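Local atomic coordinates of putative N-acetylmuramoyl-L-alanine amidase,autolysin cwp6 (Peptoclostridium difficile, PDB entry 5J72), a protein that probably hydrolyses the amide bond between N-acetylmuramic acid and L-alanine in peptidoglycan as a zinc amidase, and carries CWB2 modules for cell-wall anchoring. Residues Val258-Ile263 against Leu308-Tyr313. Numbering follows the deposited sequence.
Sequences VNKIYI and LEEAYY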
loop_
_atom_site.group_PDB
_atom_site.type_symbol
_atom_site.label_atom_id
_atom_site.label_comp_id
_atom_site.label_asym_id
_atom_site.label_seq_id
_atom_site.Cartn_x
_atom_site.Cartn_y
_atom_site.Cartn_z
ATOM N N VAL A 258 -7.068 -20.483 13.260
ATOM C CA VAL A 258 -7.239 -19.848 11.978
ATOM C C VAL A 258 -8.764 -19.764 11.725
ATOM O O VAL A 258 -9.416 -20.800 11.624
ATOM C CB VAL A 258 -6.525 -20.626 10.878
ATOM C CG1 VAL A 258 -7.021 -20.180 9.492
ATOM C CG2 VAL A 258 -5.013 -20.388 10.998
ATOM N N ASN A 259 -9.328 -18.553 11.648
ATOM C CA ASN A 259 -10.762 -18.447 11.372
ATOM C C ASN A 259 -11.083 -17.415 10.294
ATOM O O ASN A 259 -12.236 -17.122 10.051
ATOM C CB ASN A 259 -11.514 -18.133 12.636
ATOM C CG ASN A 259 -11.049 -16.899 13.300
ATOM O OD1 ASN A 259 -10.361 -16.050 12.701
ATOM N ND2 ASN A 259 -11.313 -16.766 14.587
ATOM N N LYS A 260 -10.062 -16.878 9.644
ATOM C CA LYS A 260 -10.254 -15.907 8.578
ATOM C C LYS A 260 -9.189 -16.174 7.511
ATOM O O LYS A 260 -8.049 -16.518 7.869
ATOM C CB LYS A 260 -10.090 -14.477 9.151
ATOM C CG LYS A 260 -9.695 -13.459 8.086
ATOM C CD LYS A 260 -10.086 -11.984 8.525
ATOM C CE LYS A 260 -9.918 -11.690 9.977
ATOM N NZ LYS A 260 -10.004 -10.190 10.251
ATOM N N ILE A 261 -9.528 -16.060 6.224
ATOM C CA ILE A 261 -8.512 -16.231 5.204
ATOM C C ILE A 261 -8.623 -15.106 4.175
ATOM O O ILE A 261 -9.684 -14.536 3.952
ATOM C CB ILE A 261 -8.589 -17.603 4.477
ATOM C CG1 ILE A 261 -9.965 -17.795 3.796
ATOM C CG2 ILE A 261 -8.294 -18.732 5.496
ATOM C CD1 ILE A 261 -9.980 -19.098 2.957
ATOM N N TYR A 262 -7.482 -14.762 3.589
ATOM C CA TYR A 262 -7.401 -13.783 2.543
ATOM C C TYR A 262 -6.935 -14.596 1.371
ATOM O O TYR A 262 -5.833 -15.104 1.385
ATOM C CB TYR A 262 -6.346 -12.694 2.885
ATOM C CG TYR A 262 -6.801 -11.834 4.056
ATOM C CD1 TYR A 262 -7.647 -10.747 3.861
ATOM C CD2 TYR A 262 -6.388 -12.109 5.348
ATOM C CE1 TYR A 262 -8.051 -9.944 4.911
ATOM C CE2 TYR A 262 -6.813 -11.323 6.430
ATOM C CZ TYR A 262 -7.644 -10.237 6.195
ATOM O OH TYR A 262 -8.113 -9.456 7.211
ATOM N N ILE A 263 -7.773 -14.705 0.304
ATOM C CA ILE A 263 -7.405 -15.539 -0.848
ATOM C C ILE A 263 -6.833 -14.715 -1.993
ATOM O O ILE A 263 -7.346 -13.610 -2.308
ATOM C CB ILE A 263 -8.704 -16.250 -1.316
ATOM C CG1 ILE A 263 -9.182 -17.215 -0.219
ATOM C CG2 ILE A 263 -8.435 -16.995 -2.608
ATOM C CD1 ILE A 263 -10.646 -17.697 -0.455
ATOM N N LEU A 308 -14.320 -21.572 9.358
ATOM C CA LEU A 308 -13.980 -20.179 9.030
ATOM C C LEU A 308 -15.100 -19.189 9.316
ATOM O O LEU A 308 -16.291 -19.455 9.013
ATOM C CB LEU A 308 -13.684 -20.071 7.561
ATOM C CG LEU A 308 -12.515 -20.875 7.109
ATOM C CD1 LEU A 308 -12.429 -20.816 5.586
ATOM C CD2 LEU A 308 -11.241 -20.291 7.787
ATOM N N GLU A 309 -14.737 -18.060 9.888
ATOM C CA GLU A 309 -15.693 -17.016 10.122
ATOM C C GLU A 309 -15.748 -16.089 8.922
ATOM O O GLU A 309 -16.831 -15.610 8.594
ATOM C CB GLU A 309 -15.278 -16.261 11.361
ATOM C CG GLU A 309 -15.382 -17.216 12.548
ATOM C CD GLU A 309 -15.090 -16.572 13.888
ATOM O OE1 GLU A 309 -14.776 -15.352 13.929
ATOM O OE2 GLU A 309 -15.167 -17.306 14.918
ATOM N N GLU A 310 -14.611 -15.853 8.237
ATOM C CA GLU A 310 -14.584 -14.864 7.157
ATOM C C GLU A 310 -13.608 -15.238 6.094
ATOM O O GLU A 310 -12.590 -15.814 6.423
ATOM C CB GLU A 310 -14.111 -13.458 7.683
ATOM C CG GLU A 310 -15.029 -12.792 8.692
ATOM C CD GLU A 310 -14.328 -11.651 9.426
ATOM O OE1 GLU A 310 -14.480 -11.572 10.655
ATOM O OE2 GLU A 310 -13.633 -10.845 8.776
ATOM N N ALA A 311 -13.942 -14.963 4.808
ATOM C CA ALA A 311 -13.034 -15.185 3.680
ATOM C C ALA A 311 -13.078 -13.915 2.828
ATOM O O ALA A 311 -14.163 -13.375 2.554
ATOM C CB ALA A 311 -13.455 -16.376 2.848
ATOM N N TYR A 312 -11.929 -13.439 2.401
ATOM C CA TYR A 312 -11.833 -12.262 1.547
ATOM C C TYR A 312 -11.165 -12.683 0.293
ATOM O O TYR A 312 -10.373 -13.604 0.322
ATOM C CB TYR A 312 -11.013 -11.142 2.206
ATOM C CG TYR A 312 -11.718 -10.572 3.401
ATOM C CD1 TYR A 312 -11.524 -11.112 4.668
ATOM C CD2 TYR A 312 -12.627 -9.518 3.266
ATOM C CE1 TYR A 312 -12.208 -10.631 5.773
ATOM C CE2 TYR A 312 -13.326 -9.028 4.375
ATOM C CZ TYR A 312 -13.111 -9.591 5.616
ATOM O OH TYR A 312 -13.801 -9.156 6.718
ATOM N N TYR A 313 -11.513 -12.056 -0.834
ATOM C CA TYR A 313 -10.935 -12.393 -2.141
ATOM C C TYR A 313 -10.207 -11.188 -2.688
ATOM O O TYR A 313 -10.854 -10.168 -2.983
ATOM C CB TYR A 313 -12.082 -12.796 -3.116
ATOM C CG TYR A 313 -12.997 -13.820 -2.492
ATOM C CD1 TYR A 313 -12.694 -15.186 -2.547
ATOM C CD2 TYR A 313 -14.151 -13.436 -1.816
ATOM C CE1 TYR A 313 -13.519 -16.124 -1.939
ATOM C CE2 TYR A 313 -14.969 -14.369 -1.203
ATOM C CZ TYR A 313 -14.648 -15.710 -1.261
ATOM O OH TYR A 313 -15.432 -16.641 -0.607
#
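I261 pairs with A311 in two adjacent parallel strands, 260-263 and 310-313, the central strands of the four-stranded parallel sheet in one CWB2 module. I261 N bonds to E310 O, I261 O accepts from Y312 N, and I263 N reaches Y312 O at 2.8 Å. The tight side carries I261, I263, A311, L308 and Y313. With chi1 at 59°, I261 CG1 sits between its backbone N and carbonyl carbon, 3.9 Å from A311 CB. I261 CD1 touches L308 CD1, the two side chains meeting at about a right angle. I263 CD1 rests against Y313 CE1 at 3.6 Å. Helices 322-329 and 297-306 cover this apolar layer through I328 and L303.

On the other face, buried Y262 packs on helix 270-283. The Y262 and Y312 rings are nearly parallel, planes 18° apart, but slid so that they barely overlap. K260 CD meets the edge of the Y312 ring, 3.7 Å from CE1. D283 OD2 makes a salt bridge with K260 NZ and a hydrogen bond with Y262 OH.

N259, E309, K260 and E310 form the looser part. N259 O accepts from E309 N and E310 N, but N259 ND2 stays 3.8 Å from E309 OE1 where amide and carboxylate stack. The K260 NZ to E310 OE2 salt bridge is long, 4.0 Å. Y312 OH therefore probably holds E310 OE2 more firmly, at 2.7 Å, than K260 does.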